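Local coordinates for protein acetaldehyde dehydrogenase (Acetylating) (Geobacillus thermoglucosidasius, PDB 5J78) that probably catalyses the NAD-dependent, reversible conversion of acetaldehyde and coenzyme A to acetyl-CoA, as an acetylating aldehyde dehydrogenase, at residues 126-131 and 459-464; 151-156 and 453-458; 252-257 and 287-292; 281-286 and 370-375. All blocks are in the same frame, centred on the assembly; numbering follows the deposited sequence.

Contact 1: residues 126-131 and 459-464; sequences EIAQPV and HLFNIK
Backbone bonds join I127 and Q129 to K464 and N462 in an antiparallel ladder, a worked example of how a late strand closes onto an early one. I127 N donates to K464 O at 2.8 Å, and K464 N returns a bond to I127 O at 2.9 Å. The next pair of bonds is more bent: N462 N reaches Q129 O at 2.7 Å with an N-H...O angle of 141°, while Q129 N donates to N462 O. P130 falls opposite F461 in a non-hydrogen-bonded pair, where the missing N-H of proline costs the ladder nothing.

Apolar contacts fill the face carrying A128 and F461. With chi1 at 60°, CG of F461 sits between its own backbone N and carbonyl carbon, which brings CD2 within 3.7 Å of A128 CB. Nearby, E126 CB meets I463 CG2 at 3.8 Å, while the carboxylate turns to a salt bridge with R117.

The polar cluster occupies the other face. K464, bent at chi3 (-58°), lays CE 3.7 Å from I127 CG2; its NZ makes a weak 3.3 Å bond to Q129 OE1, and a water links the same two atoms. The strongest polar partner of NZ is K413 O of the second subunit, and I411 O of that subunit accepts from it as well. A methionine in place of K464 would probably leave those two carbonyls without their shared donor. The ammonium is thus surrounded by oxygen acceptors, which is likely to favour its charged form and couples this ladder to the subunit interface.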
loop_
_atom_site.group_PDB
_atom_site.type_symbol
_atom_site.label_atom_id
_atom_site.label_comp_id
_atom_site.label_asym_id
_atom_site.label_seq_id
_atom_site.Cartn_x
_atom_site.Cartn_y
_atom_site.Cartn_z
ATOM N N GLU A 126 31.048 -20.303 -21.219
ATOM C CA GLU A 126 30.377 -19.159 -20.604
ATOM C C GLU A 126 30.071 -18.097 -21.640
ATOM O O GLU A 126 30.959 -17.671 -22.387
ATOM C CB GLU A 126 31.233 -18.555 -19.507
ATOM C CG GLU A 126 31.612 -19.481 -18.392
ATOM C CD GLU A 126 32.387 -18.729 -17.291
ATOM O OE1 GLU A 126 32.755 -17.557 -17.521
ATOM O OE2 GLU A 126 32.616 -19.298 -16.208
ATOM N N ILE A 127 28.806 -17.688 -21.689
ATOM C CA ILE A 127 28.354 -16.648 -22.598
ATOM C C ILE A 127 27.993 -15.416 -21.768
ATOM O O ILE A 127 27.266 -15.531 -20.777
ATOM C CB ILE A 127 27.130 -17.077 -23.412
ATOM C CG1 ILE A 127 27.413 -18.345 -24.218
ATOM C CG2 ILE A 127 26.686 -15.968 -24.348
ATOM C CD1 ILE A 127 26.128 -18.994 -24.721
ATOM N N ALA A 128 28.512 -14.255 -22.159
ATOM C CA ALA A 128 28.142 -12.999 -21.513
ATOM C C ALA A 128 26.779 -12.562 -22.018
ATOM O O ALA A 128 26.544 -12.483 -23.227
ATOM C CB ALA A 128 29.182 -11.924 -21.772
ATOM N N GLN A 129 25.875 -12.298 -21.082
ATOM C CA GLN A 129 24.509 -11.897 -21.405
ATOM C C GLN A 129 24.139 -10.561 -20.740
ATOM O O GLN A 129 24.027 -10.494 -19.520
ATOM C CB GLN A 129 23.516 -12.974 -20.962
ATOM C CG GLN A 129 22.064 -12.646 -21.291
ATOM C CD GLN A 129 21.844 -12.528 -22.805
ATOM O OE1 GLN A 129 22.241 -13.406 -23.580
ATOM N NE2 GLN A 129 21.234 -11.432 -23.225
ATOM N N PRO A 130 23.914 -9.507 -21.544
ATOM C CA PRO A 130 23.535 -8.211 -20.961
ATOM C C PRO A 130 22.247 -8.271 -20.142
ATOM O O PRO A 130 21.327 -8.973 -20.536
ATOM C CB PRO A 130 23.321 -7.319 -22.192
ATOM C CG PRO A 130 24.004 -7.982 -23.282
ATOM C CD PRO A 130 23.915 -9.455 -23.014
ATOM N N VAL A 131 22.173 -7.524 -19.050
ATOM C CA VAL A 131 20.972 -7.507 -18.232
ATOM C C VAL A 131 19.833 -6.775 -18.905
ATOM O O VAL A 131 18.671 -7.011 -18.569
ATOM C CB VAL A 131 21.206 -6.867 -16.861
ATOM C CG1 VAL A 131 22.141 -7.731 -16.048
ATOM C CG2 VAL A 131 21.732 -5.423 -16.985
ATOM N N HIS A 459 29.039 -6.838 -12.779
ATOM C CA HIS A 459 27.734 -6.856 -12.115
ATOM C C HIS A 459 26.586 -6.569 -13.090
ATOM O O HIS A 459 25.411 -6.742 -12.736
ATOM C CB HIS A 459 27.716 -5.860 -10.945
ATOM C CG HIS A 459 28.688 -6.209 -9.861
ATOM N ND1 HIS A 459 29.927 -5.614 -9.751
ATOM C CD2 HIS A 459 28.630 -7.142 -8.879
ATOM C CE1 HIS A 459 30.579 -6.142 -8.732
ATOM N NE2 HIS A 459 29.812 -7.067 -8.179
ATOM N N LEU A 460 26.922 -6.173 -14.319
ATOM C CA LEU A 460 25.899 -5.806 -15.302
ATOM C C LEU A 460 25.783 -6.730 -16.521
ATOM O O LEU A 460 25.193 -6.339 -17.528
ATOM C CB LEU A 460 26.150 -4.365 -15.772
ATOM C CG LEU A 460 26.068 -3.339 -14.648
ATOM C CD1 LEU A 460 26.266 -1.927 -15.216
ATOM C CD2 LEU A 460 24.759 -3.421 -13.896
ATOM N N PHE A 461 26.328 -7.943 -16.442
ATOM C CA PHE A 461 25.906 -9.006 -17.348
ATOM C C PHE A 461 25.813 -10.312 -16.584
ATOM O O PHE A 461 26.543 -10.548 -15.624
ATOM C CB PHE A 461 26.822 -9.162 -18.575
ATOM C CG PHE A 461 28.273 -9.487 -18.253
ATOM C CD1 PHE A 461 29.185 -8.485 -17.949
ATOM C CD2 PHE A 461 28.731 -10.792 -18.298
ATOM C CE1 PHE A 461 30.539 -8.798 -17.660
ATOM C CE2 PHE A 461 30.064 -11.103 -18.021
ATOM C CZ PHE A 461 30.962 -10.117 -17.695
ATOM N N ASN A 462 24.836 -11.112 -16.990
ATOM C CA ASN A 462 24.655 -12.467 -16.477
ATOM C C ASN A 462 25.566 -13.410 -17.224
ATOM O O ASN A 462 25.924 -13.137 -18.368
ATOM C CB ASN A 462 23.203 -12.911 -16.642
ATOM C CG ASN A 462 22.219 -12.013 -15.899
ATOM O OD1 ASN A 462 21.184 -11.609 -16.446
ATOM N ND2 ASN A 462 22.523 -11.709 -14.656
ATOM N N ILE A 463 25.942 -14.519 -16.594
ATOM C CA ILE A 463 26.659 -15.565 -17.304
ATOM C C ILE A 463 25.689 -16.706 -17.614
ATOM O O ILE A 463 25.028 -17.234 -16.711
ATOM C CB ILE A 463 27.881 -16.053 -16.492
ATOM C CG1 ILE A 463 28.920 -14.929 -16.460
ATOM C CG2 ILE A 463 28.512 -17.273 -17.153
ATOM C CD1 ILE A 463 30.007 -15.082 -15.455
ATOM N N LYS A 464 25.564 -17.026 -18.907
ATOM C CA LYS A 464 24.873 -18.223 -19.366
ATOM C C LYS A 464 25.893 -19.338 -19.558
ATOM O O LYS A 464 26.991 -19.098 -20.076
ATOM C CB LYS A 464 24.130 -17.955 -20.677
ATOM C CG LYS A 464 23.177 -16.748 -20.643
ATOM C CD LYS A 464 22.357 -16.616 -21.920
ATOM C CE LYS A 464 23.231 -16.494 -23.179
ATOM N NZ LYS A 464 22.406 -16.554 -24.427
HETATM O O HOH W 1 20.147 -14.265 -24.842
#

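Contact 2: residues 151-156 and 453-458; sequences ALIAVK and DNVTVT
K156 NZ is held by two partners, a salt bridge to D59 and a hydrogen bond to K108 O, while the root of the same side chain lies against V457. With CG anti to the backbone N, chi1 (172°) sets CG 3.7 Å from V457 CG2, and the bend at chi2 then carries the rest of the chain away from the loop. One residue thereby serves both apolar packing and charge pairing.

The rest of the interface is carbon against backbone and methyl. I153 points from helix 143-156 toward the loop, and its chi1 of 64° puts CG1 between the backbone N and the carbonyl carbon. From there CD1 extends to within 4.0 Å of T456 O and 4.3 Å of V455 CG1. Its CB lies 4.3 Å from V457 CB, and V457 answers by placing CG2 3.6 Å from I153 O. I107 of helix 89-107 covers K156, T456 and V457 alike.

The loop has its own polar supports: T456 N is hydrogen-bonded to H459 ND1, and V455 O to the hydroxyl of S438. Helix 143-156 is the connection of a beta-alpha-beta crossover between the parallel strands 124-138 and 160-165, consistent with the Rossmann-like domain of aldehyde dehydrogenases. The chemistry implies a division of labour: branched carbons seat the loop on the helix, and the lysine charge is settled elsewhere, against D59.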
loop_
_atom_site.group_PDB
_atom_site.type_symbol
_atom_site.label_atom_id
_atom_site.label_comp_id
_atom_site.label_asym_id
_atom_site.label_seq_id
_atom_site.Cartn_x
_atom_site.Cartn_y
_atom_site.Cartn_z
ATOM N N ALA A 151 27.736 4.954 -16.761
ATOM C CA ALA A 151 27.531 4.870 -18.204
ATOM C C ALA A 151 28.584 3.991 -18.845
ATOM O O ALA A 151 28.261 3.175 -19.707
ATOM C CB ALA A 151 27.546 6.257 -18.840
ATOM N N LEU A 152 29.842 4.160 -18.434
ATOM C CA LEU A 152 30.928 3.330 -18.956
ATOM C C LEU A 152 30.704 1.824 -18.648
ATOM O O LEU A 152 30.806 0.993 -19.535
ATOM C CB LEU A 152 32.273 3.775 -18.383
ATOM C CG LEU A 152 32.873 5.088 -18.900
ATOM C CD1 LEU A 152 34.051 5.446 -18.011
ATOM C CD2 LEU A 152 33.261 4.969 -20.368
ATOM N N ILE A 153 30.414 1.474 -17.394
ATOM C CA ILE A 153 30.271 0.053 -17.059
ATOM C C ILE A 153 28.984 -0.526 -17.658
ATOM O O ILE A 153 28.944 -1.698 -18.023
ATOM C CB ILE A 153 30.297 -0.215 -15.524
ATOM C CG1 ILE A 153 29.111 0.420 -14.782
ATOM C CG2 ILE A 153 31.638 0.231 -14.898
ATOM C CD1 ILE A 153 29.009 -0.067 -13.316
ATOM N N ALA A 154 27.942 0.288 -17.786
ATOM C CA ALA A 154 26.701 -0.202 -18.379
ATOM C C ALA A 154 26.872 -0.498 -19.857
ATOM O O ALA A 154 26.404 -1.528 -20.349
ATOM C CB ALA A 154 25.560 0.799 -18.177
ATOM N N VAL A 155 27.527 0.406 -20.582
ATOM C CA VAL A 155 27.630 0.240 -22.033
ATOM C C VAL A 155 28.649 -0.853 -22.382
ATOM O O VAL A 155 28.441 -1.625 -23.306
ATOM C CB VAL A 155 28.002 1.570 -22.724
ATOM C CG1 VAL A 155 28.300 1.369 -24.225
ATOM C CG2 VAL A 155 26.871 2.567 -22.550
ATOM N N LYS A 156 29.736 -0.928 -21.625
ATOM C CA LYS A 156 30.739 -1.964 -21.838
ATOM C C LYS A 156 30.117 -3.368 -21.712
ATOM O O LYS A 156 30.515 -4.285 -22.433
ATOM C CB LYS A 156 31.893 -1.773 -20.851
ATOM C CG LYS A 156 32.938 -2.890 -20.805
ATOM C CD LYS A 156 33.800 -2.959 -22.046
ATOM C CE LYS A 156 34.547 -4.296 -22.086
ATOM N NZ LYS A 156 35.702 -4.328 -23.037
ATOM N N ASP A 453 30.896 -5.814 -2.848
ATOM C CA ASP A 453 31.827 -5.411 -3.891
ATOM C C ASP A 453 31.724 -3.939 -4.232
ATOM O O ASP A 453 30.666 -3.330 -4.083
ATOM C CB ASP A 453 31.565 -6.181 -5.183
ATOM C CG ASP A 453 31.770 -7.668 -5.045
ATOM O OD1 ASP A 453 32.323 -8.130 -4.013
ATOM O OD2 ASP A 453 31.384 -8.369 -6.008
ATOM N N ASN A 454 32.826 -3.400 -4.736
ATOM C CA ASN A 454 32.787 -2.214 -5.567
ATOM C C ASN A 454 32.126 -2.666 -6.868
ATOM O O ASN A 454 32.640 -3.544 -7.569
ATOM C CB ASN A 454 34.194 -1.639 -5.816
ATOM C CG ASN A 454 34.757 -0.895 -4.612
ATOM O OD1 ASN A 454 34.404 -1.184 -3.474
ATOM N ND2 ASN A 454 35.631 0.088 -4.867
ATOM N N VAL A 455 30.970 -2.084 -7.168
ATOM C CA VAL A 455 30.205 -2.452 -8.344
ATOM C C VAL A 455 30.936 -2.020 -9.600
ATOM O O VAL A 455 31.459 -0.909 -9.666
ATOM C CB VAL A 455 28.795 -1.821 -8.311
ATOM C CG1 VAL A 455 28.041 -2.073 -9.626
ATOM C CG2 VAL A 455 28.018 -2.364 -7.118
ATOM N N THR A 456 30.943 -2.901 -10.596
ATOM C CA THR A 456 31.724 -2.691 -11.803
ATOM C C THR A 456 31.050 -3.467 -12.952
ATOM O O THR A 456 29.892 -3.911 -12.820
ATOM C CB THR A 456 33.227 -3.095 -11.575
ATOM O OG1 THR A 456 33.983 -2.869 -12.765
ATOM C CG2 THR A 456 33.373 -4.552 -11.159
ATOM N N VAL A 457 31.721 -3.581 -14.097
ATOM C CA VAL A 457 31.074 -4.131 -15.309
ATOM C C VAL A 457 30.549 -5.597 -15.166
ATOM O O VAL A 457 29.549 -5.973 -15.784
ATOM C CB VAL A 457 32.045 -4.054 -16.509
ATOM C CG1 VAL A 457 33.255 -4.961 -16.303
ATOM C CG2 VAL A 457 31.340 -4.372 -17.812
ATOM N N THR A 458 31.200 -6.400 -14.334
ATOM C CA THR A 458 30.819 -7.786 -14.171
ATOM C C THR A 458 29.494 -7.917 -13.411
ATOM O O THR A 458 28.880 -8.979 -13.417
ATOM C CB THR A 458 31.914 -8.575 -13.464
ATOM O OG1 THR A 458 32.228 -7.967 -12.198
ATOM C CG2 THR A 458 33.166 -8.589 -14.332
#

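Contact 3: residues 252-257 and 287-292; sequences ANIAKA and EKVVAE
I254 gives up more surface than any other residue here, driving its two branches into the flank of helix 286-295. CG2 meets V289 CG2 at 3.9 Å, and CD1 lies 3.8 Å from K288 CB, the isoleucine side chain crossing each partner at about a right angle. K288 contributes carbons of its aliphatic chain, CB and CD, while its amino end leads away.

E292, one turn further along, works the opposite way and reaches back toward the first helix. CG stands anti to the backbone N (chi1 -169°) and the chain then bends at chi2 (66°), which swings the carboxylate along A255. CG comes within 3.8 Å of A255 CA, and CD within 4.0 Å of A255 CB. The small alanine lets the glutamate lie close to the helix backbone. E292 OE2 is hydrogen-bonded to Q296 NE2, which also bonds to A255 O, so one amide group ties both helices together. Were E292 replaced by alanine, the space beside A255 would probably be left unfilled and the Q296 amide would lose its carboxylate mate.

N253 caps the first turn of helix 254-265: its OD1 accepts from K256 N at 3.3 Å, a long bond with the donor well above the carbonyl plane. Helix 254-265 leads from strand 244-248 to strand 276-282, and helix 286-295 follows directly; neighbouring helices flanking a parallel sheet in this way are typical of an alpha/beta fold, here probably the catalytic domain of the aldehyde dehydrogenase family.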
loop_
_atom_site.group_PDB
_atom_site.type_symbol
_atom_site.label_atom_id
_atom_site.label_comp_id
_atom_site.label_asym_id
_atom_site.label_seq_id
_atom_site.Cartn_x
_atom_site.Cartn_y
_atom_site.Cartn_z
ATOM N N ALA A 252 52.681 4.036 13.605
ATOM C CA ALA A 252 52.497 4.783 12.349
ATOM C C ALA A 252 53.566 5.827 12.069
ATOM O O ALA A 252 54.011 6.527 12.981
ATOM C CB ALA A 252 51.145 5.469 12.350
ATOM N N ASN A 253 53.951 5.942 10.799
ATOM C CA ASN A 253 54.590 7.161 10.283
ATOM C C ASN A 253 53.594 8.338 10.380
ATOM O O ASN A 253 52.744 8.501 9.502
ATOM C CB ASN A 253 55.042 6.936 8.830
ATOM C CG ASN A 253 55.811 8.128 8.240
ATOM O OD1 ASN A 253 55.632 9.281 8.648
ATOM N ND2 ASN A 253 56.663 7.843 7.251
ATOM N N ILE A 254 53.694 9.142 11.438
ATOM C CA ILE A 254 52.632 10.095 11.786
ATOM C C ILE A 254 52.461 11.212 10.753
ATOM O O ILE A 254 51.338 11.576 10.393
ATOM C CB ILE A 254 52.887 10.713 13.179
ATOM C CG1 ILE A 254 52.773 9.615 14.243
ATOM C CG2 ILE A 254 51.896 11.861 13.476
ATOM C CD1 ILE A 254 53.197 10.025 15.625
ATOM N N ALA A 255 53.564 11.742 10.253
ATOM C CA ALA A 255 53.490 12.805 9.264
ATOM C C ALA A 255 52.805 12.330 7.974
ATOM O O ALA A 255 51.974 13.036 7.386
ATOM C CB ALA A 255 54.867 13.321 8.964
ATOM N N LYS A 256 53.171 11.137 7.527
ATOM C CA LYS A 256 52.619 10.581 6.292
ATOM C C LYS A 256 51.130 10.213 6.470
ATOM O O LYS A 256 50.300 10.399 5.569
ATOM C CB LYS A 256 53.448 9.365 5.873
ATOM C CG LYS A 256 52.999 8.659 4.610
ATOM C CD LYS A 256 53.230 9.518 3.386
ATOM C CE LYS A 256 52.698 8.845 2.134
ATOM N NZ LYS A 256 51.929 9.813 1.298
ATOM N N ALA A 257 50.804 9.706 7.650
ATOM C CA ALA A 257 49.447 9.295 7.958
ATOM C C ALA A 257 48.507 10.497 7.948
ATOM O O ALA A 257 47.445 10.467 7.318
ATOM C CB ALA A 257 49.407 8.605 9.300
ATOM N N GLU A 287 49.882 13.557 21.392
ATOM C CA GLU A 287 50.425 14.905 21.291
ATOM C C GLU A 287 51.151 15.129 19.960
ATOM O O GLU A 287 51.019 16.201 19.364
ATOM C CB GLU A 287 51.365 15.192 22.475
ATOM C CG GLU A 287 52.196 16.455 22.307
ATOM C CD GLU A 287 52.937 16.868 23.583
ATOM O OE1 GLU A 287 52.781 16.201 24.635
ATOM O OE2 GLU A 287 53.673 17.873 23.523
ATOM N N LYS A 288 51.905 14.137 19.485
ATOM C CA LYS A 288 52.553 14.266 18.175
ATOM C C LYS A 288 51.519 14.365 17.042
ATOM O O LYS A 288 51.707 15.109 16.076
ATOM C CB LYS A 288 53.479 13.090 17.881
ATOM C CG LYS A 288 54.695 12.951 18.760
ATOM C CD LYS A 288 55.770 12.170 18.000
ATOM C CE LYS A 288 56.875 11.656 18.907
ATOM N NZ LYS A 288 56.342 10.636 19.854
ATOM N N VAL A 289 50.428 13.613 17.166
ATOM C CA VAL A 289 49.430 13.546 16.102
ATOM C C VAL A 289 48.705 14.890 16.025
ATOM O O VAL A 289 48.565 15.479 14.945
ATOM C CB VAL A 289 48.429 12.362 16.337
ATOM C CG1 VAL A 289 47.249 12.441 15.407
ATOM C CG2 VAL A 289 49.122 11.033 16.110
ATOM N N VAL A 290 48.271 15.379 17.181
ATOM C CA VAL A 290 47.605 16.676 17.276
ATOM C C VAL A 290 48.480 17.788 16.672
ATOM O O VAL A 290 48.009 18.638 15.909
ATOM C CB VAL A 290 47.272 17.014 18.749
ATOM C CG1 VAL A 290 46.938 18.509 18.926
ATOM C CG2 VAL A 290 46.124 16.169 19.245
ATOM N N ALA A 291 49.764 17.761 17.002
ATOM C CA ALA A 291 50.667 18.809 16.567
ATOM C C ALA A 291 50.870 18.702 15.064
ATOM O O ALA A 291 50.882 19.709 14.353
ATOM C CB ALA A 291 52.007 18.715 17.327
ATOM N N GLU A 292 50.996 17.475 14.568
ATOM C CA GLU A 292 51.162 17.271 13.141
ATOM C C GLU A 292 49.897 17.693 12.362
ATOM O O GLU A 292 49.990 18.263 11.268
ATOM C CB GLU A 292 51.513 15.812 12.858
ATOM C CG GLU A 292 51.964 15.554 11.438
ATOM C CD GLU A 292 53.283 16.232 11.115
ATOM O OE1 GLU A 292 54.252 16.031 11.876
ATOM O OE2 GLU A 292 53.354 16.960 10.103
#

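Contact 4: residues 281-286 and 370-375; sequences VDESIK and FYIVKG. Unlike the reference sequence in segment 370-375: I372 (reference Thr).
V281 and I372 pair in parallel at the ends of neighbouring strands in a seven-stranded parallel sheet of alpha/beta type. V281 uses both of its backbone polar groups: its N donates to Y371 O at 2.7 Å, and its O receives V373 N at 2.8 Å. E283 N continues the series onto V373 O at 2.8 Å, a bond bent at the hydrogen (136°).

Beyond the ladder a water takes over, accepting from S284 N at 3.0 Å and donating to K374 O at 2.9 Å. The carboxylate of D282, on the face with V373, is satisfied outside the pair: OD1 by the hydroxyl of Y247, OD2 by E250 N. Likewise the Y371 hydroxyl bonds to E352 O.

Apolar groups gather on the face of V281 and I372. V281 CG2 meets the F370 ring obliquely, 3.7 Å from CE2, while helix 286-295 covers both side chains through V289. I372, a threonine in the reference sequence, puts CD1 3.8 Å from K286 CG. That same CG stands at the edge of the F370 ring, near its plane and 4.3 Å from CE1.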
loop_
_atom_site.group_PDB
_atom_site.type_symbol
_atom_site.label_atom_id
_atom_site.label_comp_id
_atom_site.label_asym_id
_atom_site.label_seq_id
_atom_site.Cartn_x
_atom_site.Cartn_y
_atom_site.Cartn_z
ATOM N N VAL A 281 43.130 7.388 18.134
ATOM C CA VAL A 281 44.577 7.595 18.242
ATOM C C VAL A 281 45.161 7.053 19.546
ATOM O O VAL A 281 44.631 7.290 20.640
ATOM C CB VAL A 281 44.915 9.101 18.099
ATOM C CG1 VAL A 281 46.416 9.339 18.140
ATOM C CG2 VAL A 281 44.348 9.624 16.796
ATOM N N ASP A 282 46.250 6.299 19.405
ATOM C CA ASP A 282 46.943 5.725 20.555
ATOM C C ASP A 282 47.418 6.883 21.430
ATOM O O ASP A 282 47.975 7.851 20.927
ATOM C CB ASP A 282 48.133 4.849 20.117
ATOM C CG ASP A 282 47.766 3.385 19.914
ATOM O OD1 ASP A 282 46.662 2.959 20.319
ATOM O OD2 ASP A 282 48.617 2.658 19.358
ATOM N N GLU A 283 47.156 6.790 22.723
ATOM C CA GLU A 283 47.484 7.848 23.651
ATOM C C GLU A 283 48.962 8.169 23.557
ATOM O O GLU A 283 49.352 9.328 23.551
ATOM C CB GLU A 283 47.109 7.449 25.070
ATOM C CG GLU A 283 46.914 8.638 25.992
ATOM C CD GLU A 283 46.602 8.228 27.416
ATOM O OE1 GLU A 283 46.998 7.109 27.812
ATOM O OE2 GLU A 283 45.960 9.022 28.136
ATOM N N SER A 284 49.774 7.133 23.410
ATOM C CA SER A 284 51.210 7.290 23.387
ATOM C C SER A 284 51.729 8.229 22.295
ATOM O O SER A 284 52.863 8.695 22.393
ATOM C CB SER A 284 51.870 5.922 23.228
ATOM O OG SER A 284 51.431 5.280 22.049
ATOM N N ILE A 285 50.928 8.498 21.261
ATOM C CA ILE A 285 51.356 9.385 20.168
ATOM C C ILE A 285 50.350 10.513 19.935
ATOM O O ILE A 285 50.423 11.228 18.942
ATOM C CB ILE A 285 51.562 8.624 18.845
ATOM C CG1 ILE A 285 50.269 7.899 18.419
ATOM C CG2 ILE A 285 52.730 7.649 18.974
ATOM C CD1 ILE A 285 50.165 7.634 16.917
ATOM N N LYS A 286 49.425 10.670 20.869
ATOM C CA LYS A 286 48.406 11.704 20.784
ATOM C C LYS A 286 49.007 13.096 20.504
ATOM O O LYS A 286 48.708 13.724 19.474
ATOM C CB LYS A 286 47.606 11.713 22.083
ATOM C CG LYS A 286 46.573 12.823 22.201
ATOM C CD LYS A 286 47.032 13.901 23.160
ATOM C CE LYS A 286 45.857 14.701 23.740
ATOM N NZ LYS A 286 45.291 15.688 22.781
ATOM N N PHE A 370 37.879 13.241 17.021
ATOM C CA PHE A 370 39.195 12.796 17.478
ATOM C C PHE A 370 39.084 12.035 18.796
ATOM O O PHE A 370 38.782 12.629 19.834
ATOM C CB PHE A 370 40.122 14.007 17.651
ATOM C CG PHE A 370 41.565 13.655 17.879
ATOM C CD1 PHE A 370 42.049 13.402 19.154
ATOM C CD2 PHE A 370 42.447 13.603 16.822
ATOM C CE1 PHE A 370 43.379 13.092 19.357
ATOM C CE2 PHE A 370 43.783 13.288 17.024
ATOM C CZ PHE A 370 44.247 13.038 18.288
ATOM N N TYR A 371 39.333 10.729 18.751
ATOM C CA TYR A 371 39.200 9.872 19.930
ATOM C C TYR A 371 40.560 9.365 20.349
ATOM O O TYR A 371 41.351 8.897 19.519
ATOM C CB TYR A 371 38.282 8.672 19.674
ATOM C CG TYR A 371 36.827 8.992 19.429
ATOM C CD1 TYR A 371 36.374 9.327 18.158
ATOM C CD2 TYR A 371 35.899 8.919 20.456
ATOM C CE1 TYR A 371 35.030 9.604 17.925
ATOM C CE2 TYR A 371 34.559 9.190 20.235
ATOM C CZ TYR A 371 34.130 9.534 18.965
ATOM O OH TYR A 371 32.798 9.817 18.741
ATOM N N ILE A 372 40.805 9.448 21.653
ATOM C CA ILE A 372 42.005 8.898 22.284
ATOM C C ILE A 372 41.740 7.476 22.754
ATOM O O ILE A 372 40.725 7.219 23.399
ATOM C CB ILE A 372 42.451 9.713 23.528
ATOM C CG1 ILE A 372 42.096 11.201 23.408
ATOM C CG2 ILE A 372 43.949 9.516 23.786
ATOM C CD1 ILE A 372 42.862 11.905 22.390
ATOM N N VAL A 373 42.653 6.560 22.460
ATOM C CA VAL A 373 42.472 5.174 22.882
ATOM C C VAL A 373 43.773 4.673 23.457
ATOM O O VAL A 373 44.835 5.196 23.126
ATOM C CB VAL A 373 42.021 4.260 21.721
ATOM C CG1 VAL A 373 40.776 4.825 21.067
ATOM C CG2 VAL A 373 43.138 4.060 20.697
ATOM N N LYS A 374 43.692 3.656 24.312
ATOM C CA LYS A 374 44.883 3.130 24.982
ATOM C C LYS A 374 45.643 2.176 24.070
ATOM O O LYS A 374 46.880 2.198 24.022
ATOM C CB LYS A 374 44.497 2.440 26.285
ATOM C CG LYS A 374 44.412 3.364 27.502
ATOM C CD LYS A 374 42.968 3.713 27.872
ATOM C CE LYS A 374 42.165 2.472 28.286
ATOM N NZ LYS A 374 40.993 2.802 29.160
ATOM N N GLY A 375 44.902 1.352 23.334
ATOM C CA GLY A 375 45.502 0.463 22.359
ATOM C C GLY A 375 44.519 -0.022 21.304
ATOM O O GLY A 375 43.409 0.501 21.172
HETATM O O HOH W 2 48.572 4.558 24.223
#

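How the contacts relate
The four contacts form two pairs on opposite sides of the chain's centre. Contacts 1 and 2 have centres 12 Å apart: strand 124-138 runs on to helix 143-156, and the loop 453-458 leads into strand 461-468, with L460 packing on I153 and A154. Contacts 3 and 4, centres 11 Å apart, meet where helix 286-295, which supplies contact 3 and begins at K286 of contact 4, packs on strands 276-282 and 367-373; I254 also touches I285, and their segments alternate along the chain. Contacts 1 and 4 lie about 49 Å apart, centre to centre. Contacts 1 and 2 bracket the second pair in sequence, so the chain passes through the second sheet before its last part returns to the first.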